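Local atomic coordinates of conserved hypothetical protein (Streptococcus pneumoniae, PDB entry 2GK4), a protein that probably acts in coenzyme A biosynthesis as a phosphopantothenate–cysteine ligase of the CoaB type, a family with a Rossmann-like fold. Residues G29-I34 and E217-L222; L88-A93 and K143-V148; D173-S178 and D185-N190; H200-V205 and Q211-K216. All blocks are in the same frame, centred on the assembly; numbering follows the deposited sequence. Where two conformers were deposited one is given.

Interaction 1: residues G29-I34 and E217-L222; sequences GHLGKI and EEIAEL
I34 reaches across to helix 217-222 with both branches of its side chain, which its first torsion (chi1 -64°) directs to different partners. CG2, anti to the backbone N, meets the methyl of A220, I34 CG2 to A220 CB being 3.9 Å. CG1 instead lies beside the backbone N and carries CD1 over one face of the H30 ring, toward its rim, and up to a carboxylate: I34 CD1 lies 4.0 Å from E217 OE2. E217 starts out directed away from this neighbour, and the bend at its chi2 (71°) brings the carboxylate back. One turn earlier, L31 runs at about a right angle to I219, its CD1 4.0 Å from I219 CG2. This is helix-to-helix packing in an alpha/beta sandwich of Rossmann type. Helix 30-41, which G29 precedes at the N-cap position, lies against helix 216-228; the axes of the two short segments pass 9.7 Å apart at 45°, closest in CA terms where I34 meets A220. The small A220 permits that approach. I219 also packs on A202, F204 and V213 of the sheet, and a glycerol, probably from the crystallisation liquor, sits near L31.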
# COMPACT_ATOMS: atom_id res chain seq x y z
N GLY A 29 -10.56 -2.07 7.35
CA GLY A 29 -11.97 -2.48 7.22
C GLY A 29 -12.48 -3.38 8.35
O GLY A 29 -13.37 -4.20 8.14
N HIS A 30 -11.93 -3.22 9.56
CA HIS A 30 -12.43 -3.98 10.72
C HIS A 30 -13.94 -3.82 10.94
O HIS A 30 -14.64 -4.78 11.22
CB HIS A 30 -11.66 -3.63 11.99
CG HIS A 30 -11.93 -4.55 13.14
ND1 HIS A 30 -11.85 -4.14 14.46
CD2 HIS A 30 -12.26 -5.87 13.18
CE1 HIS A 30 -12.12 -5.16 15.26
NE2 HIS A 30 -12.37 -6.22 14.51
N LEU A 31 -14.44 -2.61 10.83
CA LEU A 31 -15.86 -2.40 11.07
C LEU A 31 -16.71 -3.10 10.00
O LEU A 31 -17.69 -3.78 10.33
CB LEU A 31 -16.14 -0.93 11.15
CG LEU A 31 -17.59 -0.53 11.45
CD1 LEU A 31 -18.14 -1.15 12.74
CD2 LEU A 31 -17.61 0.99 11.52
N GLY A 32 -16.28 -3.00 8.74
CA GLY A 32 -16.90 -3.75 7.65
C GLY A 32 -17.00 -5.24 7.92
O GLY A 32 -18.03 -5.88 7.64
N LYS A 33 -15.91 -5.81 8.45
CA LYS A 33 -15.88 -7.22 8.80
C LYS A 33 -16.93 -7.55 9.84
O LYS A 33 -17.67 -8.52 9.68
CB LYS A 33 -14.47 -7.61 9.30
CG LYS A 33 -14.38 -9.05 9.85
CD LYS A 33 -12.95 -9.33 10.27
CE LYS A 33 -12.78 -10.75 10.70
NZ LYS A 33 -13.32 -10.93 12.09
N ILE A 34 -17.04 -6.74 10.90
CA ILE A 34 -17.99 -7.03 11.99
C ILE A 34 -19.43 -6.88 11.50
O ILE A 34 -20.30 -7.70 11.82
CB ILE A 34 -17.75 -6.12 13.22
CG1 ILE A 34 -16.35 -6.39 13.83
CG2 ILE A 34 -18.82 -6.37 14.31
CD1 ILE A 34 -15.98 -5.39 14.94
N GLU A 217 -19.50 -3.18 18.01
CA GLU A 217 -20.56 -4.18 18.13
C GLU A 217 -21.92 -3.49 18.12
O GLU A 217 -22.86 -3.95 17.46
CB GLU A 217 -20.35 -5.03 19.39
CG GLU A 217 -19.08 -5.90 19.34
CD GLU A 217 -17.75 -5.11 19.45
OE1 GLU A 217 -17.69 -4.06 20.14
OE2 GLU A 217 -16.76 -5.56 18.83
N GLU A 218 -22.02 -2.35 18.82
CA GLU A 218 -23.27 -1.59 18.86
C GLU A 218 -23.61 -1.03 17.49
O GLU A 218 -24.79 -0.98 17.12
CB GLU A 218 -23.20 -0.44 19.86
CG GLU A 218 -23.69 -0.78 21.27
CD GLU A 218 -23.41 0.32 22.30
OE1 GLU A 218 -23.47 1.53 21.96
OE2 GLU A 218 -23.13 -0.04 23.47
N ILE A 219 -22.58 -0.61 16.74
CA ILE A 219 -22.78 -0.15 15.35
C ILE A 219 -23.43 -1.27 14.54
O ILE A 219 -24.49 -1.07 13.90
CB ILE A 219 -21.46 0.34 14.67
CG1 ILE A 219 -20.93 1.59 15.39
CG2 ILE A 219 -21.68 0.64 13.16
CD1 ILE A 219 -19.44 1.97 15.02
N ALA A 220 -22.80 -2.45 14.58
CA ALA A 220 -23.34 -3.61 13.85
C ALA A 220 -24.76 -4.01 14.25
O ALA A 220 -25.60 -4.26 13.37
CB ALA A 220 -22.36 -4.82 13.91
N GLU A 221 -25.02 -4.00 15.56
CA GLU A 221 -26.30 -4.42 16.10
C GLU A 221 -27.43 -3.48 15.67
O GLU A 221 -28.51 -3.92 15.26
CB GLU A 221 -26.19 -4.57 17.64
CG GLU A 221 -25.21 -5.69 18.05
CD GLU A 221 -24.77 -5.68 19.52
OE1 GLU A 221 -24.98 -4.68 20.23
OE2 GLU A 221 -24.20 -6.71 19.97
N LEU A 222 -27.16 -2.18 15.74
CA LEU A 222 -28.11 -1.15 15.32
C LEU A 222 -28.36 -1.20 13.81
O LEU A 222 -29.51 -1.11 13.35
CB LEU A 222 -27.65 0.25 15.77
CG LEU A 222 -28.65 1.39 15.48
CD1 LEU A 222 -30.02 1.09 16.04
CD2 LEU A 222 -28.13 2.72 16.01

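Interaction 2: residues L88-A93 and K143-V148; sequences LIHSMA and KIISLV
A CH-pi contact of I145 on H90 and an aliphatic one of L88 with V148 join the central parallel strand 87-90 to the 145-151 helical region. The methyl I145 CD1 stands 3.4 Å from the centroid of the H90 ring and 15° off the ring normal, practically over the middle of one face. Next to it, I145 CG1 comes down on the ND1–CE1 side, 3.3 Å from H90 CE1, a close fit for carbon against carbon. The isoleucine can lay both atoms on the ring because its chain folds at chi2 (-58°) instead of extending. Two residues back along the strand, L88 projects from the same face and puts CD2 3.7 Å from V148 CG2. The parts joined belong to a beta-alpha-beta crossover of the Rossmann-like sheet: the chain leaves strand 87-90, runs out through the long antiparallel pair 97-104 and 133-140, returns through helix 145-151 and enters strand 156-163, the parallel neighbour of 87-90. Between L88 and H90, the side chain of I89 packs on I6, I158 and F160. M78 of helix 71-81 also packs on L88, and beyond H90 the O of S91 is hydrogen-bonded to a glycerol, probably from the crystallisation liquor.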
# COMPACT_ATOMS: atom_id res chain seq x y z
N LEU A 88 -27.18 -1.25 0.40
CA LEU A 88 -25.71 -1.03 0.26
C LEU A 88 -25.17 -0.38 1.55
O LEU A 88 -25.62 0.68 1.96
CB LEU A 88 -25.39 -0.14 -0.97
CG LEU A 88 -23.94 0.38 -1.03
CD1 LEU A 88 -22.91 -0.80 -1.08
CD2 LEU A 88 -23.77 1.27 -2.25
N ILE A 89 -24.20 -1.04 2.17
CA ILE A 89 -23.50 -0.50 3.31
C ILE A 89 -22.10 -0.18 2.85
O ILE A 89 -21.27 -1.07 2.70
CB ILE A 89 -23.49 -1.47 4.53
CG1 ILE A 89 -24.90 -1.82 4.92
CG2 ILE A 89 -22.66 -0.86 5.68
CD1 ILE A 89 -24.97 -2.96 6.00
N HIS A 90 -21.88 1.10 2.56
CA HIS A 90 -20.63 1.53 1.97
C HIS A 90 -19.64 1.98 3.03
O HIS A 90 -19.69 3.14 3.49
CB HIS A 90 -20.88 2.64 0.93
CG HIS A 90 -19.62 3.06 0.23
ND1 HIS A 90 -19.22 4.37 0.10
CD2 HIS A 90 -18.64 2.30 -0.32
CE1 HIS A 90 -18.07 4.41 -0.55
NE2 HIS A 90 -17.69 3.17 -0.80
N SER A 91 -18.75 1.08 3.44
CA SER A 91 -17.77 1.46 4.44
C SER A 91 -16.33 1.55 3.95
O SER A 91 -15.42 1.93 4.72
CB SER A 91 -17.89 0.55 5.67
OG SER A 91 -17.14 -0.63 5.52
N MSE A 92 -16.09 1.17 2.70
CA MSE A 92 -14.73 1.25 2.13
C MSE A 92 -14.25 2.71 2.13
O MSE A 92 -15.05 3.63 1.89
CB MSE A 92 -14.72 0.70 0.70
CG MSE A 92 -13.32 0.66 0.07
SE MSE A 92 -13.44 0.07 -1.78
CE MSE A 92 -13.98 -1.81 -1.44
N ALA A 93 -12.97 2.93 2.41
CA ALA A 93 -12.35 4.25 2.25
C ALA A 93 -11.97 4.38 0.77
O ALA A 93 -11.08 3.65 0.27
CB ALA A 93 -11.10 4.35 3.12
N LYS A 143 -16.92 10.33 -9.38
CA LYS A 143 -18.00 10.16 -8.40
C LYS A 143 -18.52 8.73 -8.58
O LYS A 143 -18.51 8.19 -9.69
CB LYS A 143 -19.11 11.21 -8.55
CG LYS A 143 -19.75 11.34 -9.93
CD LYS A 143 -20.96 12.29 -9.89
CE LYS A 143 -22.28 11.51 -9.75
NZ LYS A 143 -23.51 12.36 -9.64
N ILE A 144 -18.89 8.11 -7.46
CA ILE A 144 -19.40 6.74 -7.46
C ILE A 144 -20.65 6.65 -6.61
O ILE A 144 -21.72 6.32 -7.10
CB ILE A 144 -18.34 5.70 -6.95
CG1 ILE A 144 -17.14 5.64 -7.89
CG2 ILE A 144 -18.94 4.29 -6.86
CD1 ILE A 144 -15.93 4.78 -7.36
N ILE A 145 -20.51 6.92 -5.31
CA ILE A 145 -21.65 6.75 -4.40
C ILE A 145 -22.85 7.61 -4.80
O ILE A 145 -24.01 7.17 -4.69
CB ILE A 145 -21.20 6.93 -2.96
CG1 ILE A 145 -20.09 5.89 -2.69
CG2 ILE A 145 -22.36 6.72 -1.94
CD1 ILE A 145 -20.53 4.40 -2.94
N SER A 146 -22.59 8.80 -5.32
CA SER A 146 -23.70 9.66 -5.77
C SER A 146 -24.46 9.09 -6.97
O SER A 146 -25.55 9.58 -7.32
CB SER A 146 -23.21 11.08 -6.04
OG SER A 146 -22.39 11.12 -7.19
N LEU A 147 -23.90 8.04 -7.61
CA LEU A 147 -24.58 7.34 -8.71
C LEU A 147 -25.44 6.17 -8.25
O LEU A 147 -26.25 5.65 -9.02
CB LEU A 147 -23.57 6.79 -9.73
CG LEU A 147 -22.71 7.87 -10.40
CD1 LEU A 147 -21.75 7.26 -11.38
CD2 LEU A 147 -23.64 8.85 -11.09
N VAL A 148 -25.26 5.75 -7.00
CA VAL A 148 -25.92 4.54 -6.54
C VAL A 148 -27.43 4.58 -6.72
O VAL A 148 -28.04 3.64 -7.26
CB VAL A 148 -25.54 4.22 -5.07
CG1 VAL A 148 -26.55 3.22 -4.47
CG2 VAL A 148 -24.12 3.67 -5.02

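Interaction 3: residues D173-S178 and D185-N190; sequences DIARKS and DLIIAN
A175 and I187 meet at the heart of a beta-alpha-beta unit made of strand 156-163, helix 168-182 and strand 186-191, an arrangement that recurs throughout Rossmann-like folds. As the helix runs back over the strand that follows it, the two short segments point nearly opposite ways, at 151°, with axes 8.3 Å apart. A small residue on the helix suits this distance: the CA atoms of A175 and I187 lie only 6.0 Å apart.

The apolar contacts are made by methyl groups. A175 CB sits between two strand residues that face the helix, 3.7 Å from I187 CG2 and 3.9 Å from A189 CB. I188, the residue between them, points to the far side of the sheet, where it packs on F204 and on L223 of helix 216-228. A175 itself continues onto V205 of the next strand, so the helix spans two neighbouring strands.

Polar atoms also border the isoleucine, though without bonding to it. Its CG1 lies beside the backbone N (chi1 -65°), which directs that branch along the helix toward the carbonyl of A175, with I187 CG1 3.7 Å from A175 O. Within the helix, one turn joins K177 to D173 by a salt bridge of 3.5 Å from NZ to OD1, on a side of the helix that takes no part in the packing. At the C-terminal end of the helical segment, the hydroxyl of S178 projects anti to its backbone N and comes to rest beside the end of the isoleucine chain, S178 OG 3.7 Å from I187 CD1.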
# COMPACT_ATOMS: atom_id res chain seq x y z
N ASP A 173 -23.56 18.01 10.82
CA ASP A 173 -23.67 18.97 9.71
C ASP A 173 -23.10 18.37 8.42
O ASP A 173 -23.79 18.30 7.39
CB ASP A 173 -22.96 20.29 10.12
CG ASP A 173 -22.72 21.29 8.96
OD1 ASP A 173 -22.99 21.02 7.77
OD2 ASP A 173 -22.19 22.39 9.25
N ILE A 174 -21.86 17.91 8.50
CA ILE A 174 -21.19 17.27 7.35
C ILE A 174 -21.89 15.98 6.87
O ILE A 174 -22.06 15.76 5.65
CB ILE A 174 -19.71 17.01 7.65
CG1 ILE A 174 -18.98 18.32 8.02
CG2 ILE A 174 -19.00 16.24 6.48
CD1 ILE A 174 -18.97 19.40 6.90
N ALA A 175 -22.28 15.12 7.81
CA ALA A 175 -23.03 13.91 7.48
C ALA A 175 -24.34 14.22 6.76
O ALA A 175 -24.68 13.55 5.78
CB ALA A 175 -23.28 13.05 8.72
N ARG A 176 -25.07 15.24 7.22
CA ARG A 176 -26.33 15.60 6.57
C ARG A 176 -26.17 16.13 5.15
O ARG A 176 -26.99 15.84 4.29
CB ARG A 176 -27.14 16.56 7.42
CG ARG A 176 -27.84 15.79 8.51
CD ARG A 176 -28.79 16.59 9.31
NE ARG A 176 -29.49 15.67 10.19
CZ ARG A 176 -29.92 15.96 11.41
NH1 ARG A 176 -30.55 15.01 12.09
NH2 ARG A 176 -29.76 17.18 11.93
N LYS A 177 -25.10 16.88 4.93
CA LYS A 177 -24.77 17.36 3.60
C LYS A 177 -24.54 16.16 2.67
O LYS A 177 -25.02 16.15 1.53
CB LYS A 177 -23.55 18.27 3.66
CG LYS A 177 -23.83 19.68 4.26
CD LYS A 177 -22.57 20.52 4.20
CE LYS A 177 -22.72 21.86 4.95
NZ LYS A 177 -24.06 22.47 4.76
N SER A 178 -23.84 15.15 3.18
CA SER A 178 -23.58 13.90 2.47
C SER A 178 -24.85 13.09 2.22
O SER A 178 -25.05 12.53 1.13
CB SER A 178 -22.56 13.07 3.26
OG SER A 178 -22.39 11.80 2.66
N ASP A 185 -29.75 7.16 2.80
CA ASP A 185 -30.80 6.95 3.72
C ASP A 185 -30.28 7.23 5.16
O ASP A 185 -30.97 7.80 6.01
CB ASP A 185 -31.27 5.53 3.48
CG ASP A 185 -32.01 5.38 2.13
OD1 ASP A 185 -31.40 5.23 0.99
OD2 ASP A 185 -33.25 5.42 2.23
N LEU A 186 -29.02 6.89 5.36
CA LEU A 186 -28.38 6.89 6.65
C LEU A 186 -26.91 7.12 6.41
O LEU A 186 -26.32 6.51 5.51
CB LEU A 186 -28.57 5.53 7.33
CG LEU A 186 -27.74 5.23 8.59
CD1 LEU A 186 -28.14 6.23 9.72
CD2 LEU A 186 -27.99 3.76 9.04
N ILE A 187 -26.31 8.03 7.19
CA ILE A 187 -24.86 8.18 7.23
C ILE A 187 -24.37 7.95 8.66
O ILE A 187 -24.82 8.62 9.61
CB ILE A 187 -24.38 9.60 6.76
CG1 ILE A 187 -24.69 9.87 5.27
CG2 ILE A 187 -22.91 9.77 6.97
CD1 ILE A 187 -24.01 8.94 4.28
N ILE A 188 -23.45 7.01 8.82
CA ILE A 188 -22.85 6.73 10.12
C ILE A 188 -21.58 7.57 10.23
O ILE A 188 -20.55 7.31 9.55
CB ILE A 188 -22.62 5.23 10.29
CG1 ILE A 188 -23.97 4.48 10.22
CG2 ILE A 188 -21.87 4.90 11.62
CD1 ILE A 188 -23.84 2.99 10.12
N ALA A 189 -21.66 8.61 11.05
CA ALA A 189 -20.58 9.58 11.17
C ALA A 189 -19.72 9.25 12.39
O ALA A 189 -20.23 8.82 13.41
CB ALA A 189 -21.15 11.00 11.28
N ASN A 190 -18.41 9.43 12.26
CA ASN A 190 -17.50 9.16 13.36
C ASN A 190 -16.24 10.00 13.28
O ASN A 190 -15.90 10.52 12.20
CB ASN A 190 -17.23 7.66 13.50
CG ASN A 190 -16.59 6.99 12.24
OD1 ASN A 190 -15.86 6.02 12.40
ND2 ASN A 190 -16.90 7.46 11.04

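Interaction 4: residues H200-V205 and Q211-K216; sequences HRAIFV and QTVQTK
The beta hairpin of strands 202-205 and 210-213 forms one margin of the main sheet within the chain, and its two arms are laced together by backbone bonds. A202 and V213 make a hydrogen-bonded antiparallel pair, V213 N to A202 O 2.9 Å and A202 N to V213 O 3.1 Å. F204 and Q211 make the next, with F204 N to Q211 O at 2.7 Å and Q211 N returning a bond to F204 O. I203 and T212 form the non-hydrogen-bonded pair between them. Toward the open end of the hairpin, H200 N bonds to Q214 O at 2.7 Å, almost straight at the hydrogen (175°) but from above the carbonyl plane. As in any antiparallel ladder, neighbouring residues serve opposite faces: A202, F204 and V213 share the one covered by helix 216-228, where V213 CG2, in the crowded position between backbone N and carbonyl carbon, meets F204 CE1 at 3.9 Å. R201 adds a side-chain link across the two arms. Its NH1 donates to Q214 OE1 at 2.7 Å, nearly along the C=O axis (170°) and in the guanidinium plane, while T212 lies over one face, its CB toward the rim, and E168 makes a salt bridge to NE. Beyond the second arm, T215 is the N-cap of helix 216-228, and its hydroxyl accepts the backbone N-H of E218.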
# COMPACT_ATOMS: atom_id res chain seq x y z
N HIS A 200 -15.96 2.89 20.07
CA HIS A 200 -16.01 3.44 18.73
C HIS A 200 -17.28 4.28 18.73
O HIS A 200 -18.35 3.77 18.43
CB HIS A 200 -16.14 2.32 17.68
CG HIS A 200 -15.89 2.77 16.27
ND1 HIS A 200 -16.46 3.91 15.73
CD2 HIS A 200 -15.14 2.23 15.30
CE1 HIS A 200 -16.05 4.05 14.48
NE2 HIS A 200 -15.24 3.04 14.19
N ARG A 201 -17.16 5.53 19.13
CA ARG A 201 -18.34 6.43 19.15
C ARG A 201 -18.78 6.67 17.72
O ARG A 201 -17.95 6.99 16.86
CB ARG A 201 -17.93 7.77 19.79
CG ARG A 201 -18.97 8.87 19.71
CD ARG A 201 -19.87 8.79 20.91
NE ARG A 201 -20.76 9.96 20.94
CZ ARG A 201 -21.85 10.02 21.69
NH1 ARG A 201 -22.18 8.97 22.45
NH2 ARG A 201 -22.64 11.11 21.64
N ALA A 202 -20.08 6.58 17.46
CA ALA A 202 -20.64 6.90 16.15
C ALA A 202 -22.04 7.46 16.27
O ALA A 202 -22.76 7.20 17.26
CB ALA A 202 -20.65 5.67 15.23
N ILE A 203 -22.41 8.24 15.28
CA ILE A 203 -23.73 8.87 15.25
C ILE A 203 -24.39 8.43 13.97
O ILE A 203 -23.88 8.68 12.88
CB ILE A 203 -23.62 10.40 15.30
CG1 ILE A 203 -22.65 10.84 16.44
CG2 ILE A 203 -25.02 11.06 15.37
CD1 ILE A 203 -22.22 12.27 16.36
N PHE A 204 -25.56 7.79 14.12
CA PHE A 204 -26.38 7.38 12.98
C PHE A 204 -27.19 8.60 12.58
O PHE A 204 -28.11 9.01 13.31
CB PHE A 204 -27.28 6.20 13.39
CG PHE A 204 -26.59 4.86 13.37
CD1 PHE A 204 -25.36 4.66 14.01
CD2 PHE A 204 -27.21 3.77 12.73
CE1 PHE A 204 -24.73 3.41 13.99
CE2 PHE A 204 -26.61 2.51 12.72
CZ PHE A 204 -25.38 2.32 13.35
N VAL A 205 -26.76 9.24 11.49
CA VAL A 205 -27.35 10.45 11.01
C VAL A 205 -28.39 10.17 9.91
O VAL A 205 -28.10 9.65 8.79
CB VAL A 205 -26.25 11.46 10.50
CG1 VAL A 205 -26.88 12.78 10.06
CG2 VAL A 205 -25.24 11.75 11.61
N GLN A 211 -29.14 8.93 16.19
CA GLN A 211 -28.98 7.96 17.26
C GLN A 211 -27.48 7.85 17.46
O GLN A 211 -26.72 8.09 16.53
CB GLN A 211 -29.61 6.61 16.90
CG GLN A 211 -29.63 5.59 18.07
CD GLN A 211 -30.60 4.43 17.84
OE1 GLN A 211 -31.39 4.44 16.91
NE2 GLN A 211 -30.53 3.42 18.70
N THR A 212 -27.06 7.52 18.67
CA THR A 212 -25.64 7.35 18.96
C THR A 212 -25.34 5.99 19.51
O THR A 212 -26.19 5.36 20.16
CB THR A 212 -25.10 8.40 19.96
OG1 THR A 212 -25.83 8.28 21.20
CG2 THR A 212 -25.31 9.81 19.43
N VAL A 213 -24.11 5.53 19.26
CA VAL A 213 -23.63 4.25 19.77
C VAL A 213 -22.18 4.39 20.23
O VAL A 213 -21.48 5.34 19.88
CB VAL A 213 -23.74 3.10 18.71
CG1 VAL A 213 -25.19 2.75 18.39
CG2 VAL A 213 -22.94 3.47 17.46
N GLN A 214 -21.72 3.41 21.01
CA GLN A 214 -20.44 3.52 21.70
C GLN A 214 -19.35 2.57 21.27
O GLN A 214 -18.18 2.80 21.63
CB GLN A 214 -20.66 3.35 23.21
CG GLN A 214 -21.18 4.58 23.85
CD GLN A 214 -20.27 5.77 23.61
OE1 GLN A 214 -20.74 6.82 23.19
NE2 GLN A 214 -18.96 5.61 23.84
N THR A 215 -19.74 1.49 20.59
CA THR A 215 -18.82 0.42 20.18
C THR A 215 -19.13 -0.09 18.78
O THR A 215 -20.23 0.11 18.24
CB THR A 215 -18.85 -0.82 21.15
OG1 THR A 215 -20.13 -1.47 21.07
CG2 THR A 215 -18.58 -0.42 22.58
N LYS A 216 -18.14 -0.76 18.20
CA LYS A 216 -18.29 -1.40 16.90
C LYS A 216 -19.40 -2.42 16.92
O LYS A 216 -20.15 -2.52 15.97
CB LYS A 216 -16.98 -2.11 16.51
CG LYS A 216 -15.91 -1.14 16.00
CD LYS A 216 -14.55 -1.86 15.72
CE LYS A 216 -13.60 -0.93 14.97
NZ LYS A 216 -13.28 0.32 15.79

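Read from the N terminus, the chain first passes residues 29-34, whose partner lies almost at the other end, so interaction 1 closes a loop that encloses the other three contacts. Nested inside it, these close in series without crossing: interaction 2 ties central strand 87-90 to the helix leading into its neighbour, interaction 3 lays helix 168-182 on strand 186-191, and interaction 4 adds the hairpin at the sheet's edge. Interactions 3 and 4 share adjacent strands, joined by probable bonds from V205 N to I187 O and A189 N to I203 O. Helix 216-228 then follows directly from the hairpin, packs I219 on V213, and returns to helix 30-41, where G32 touches S91 of interaction 2.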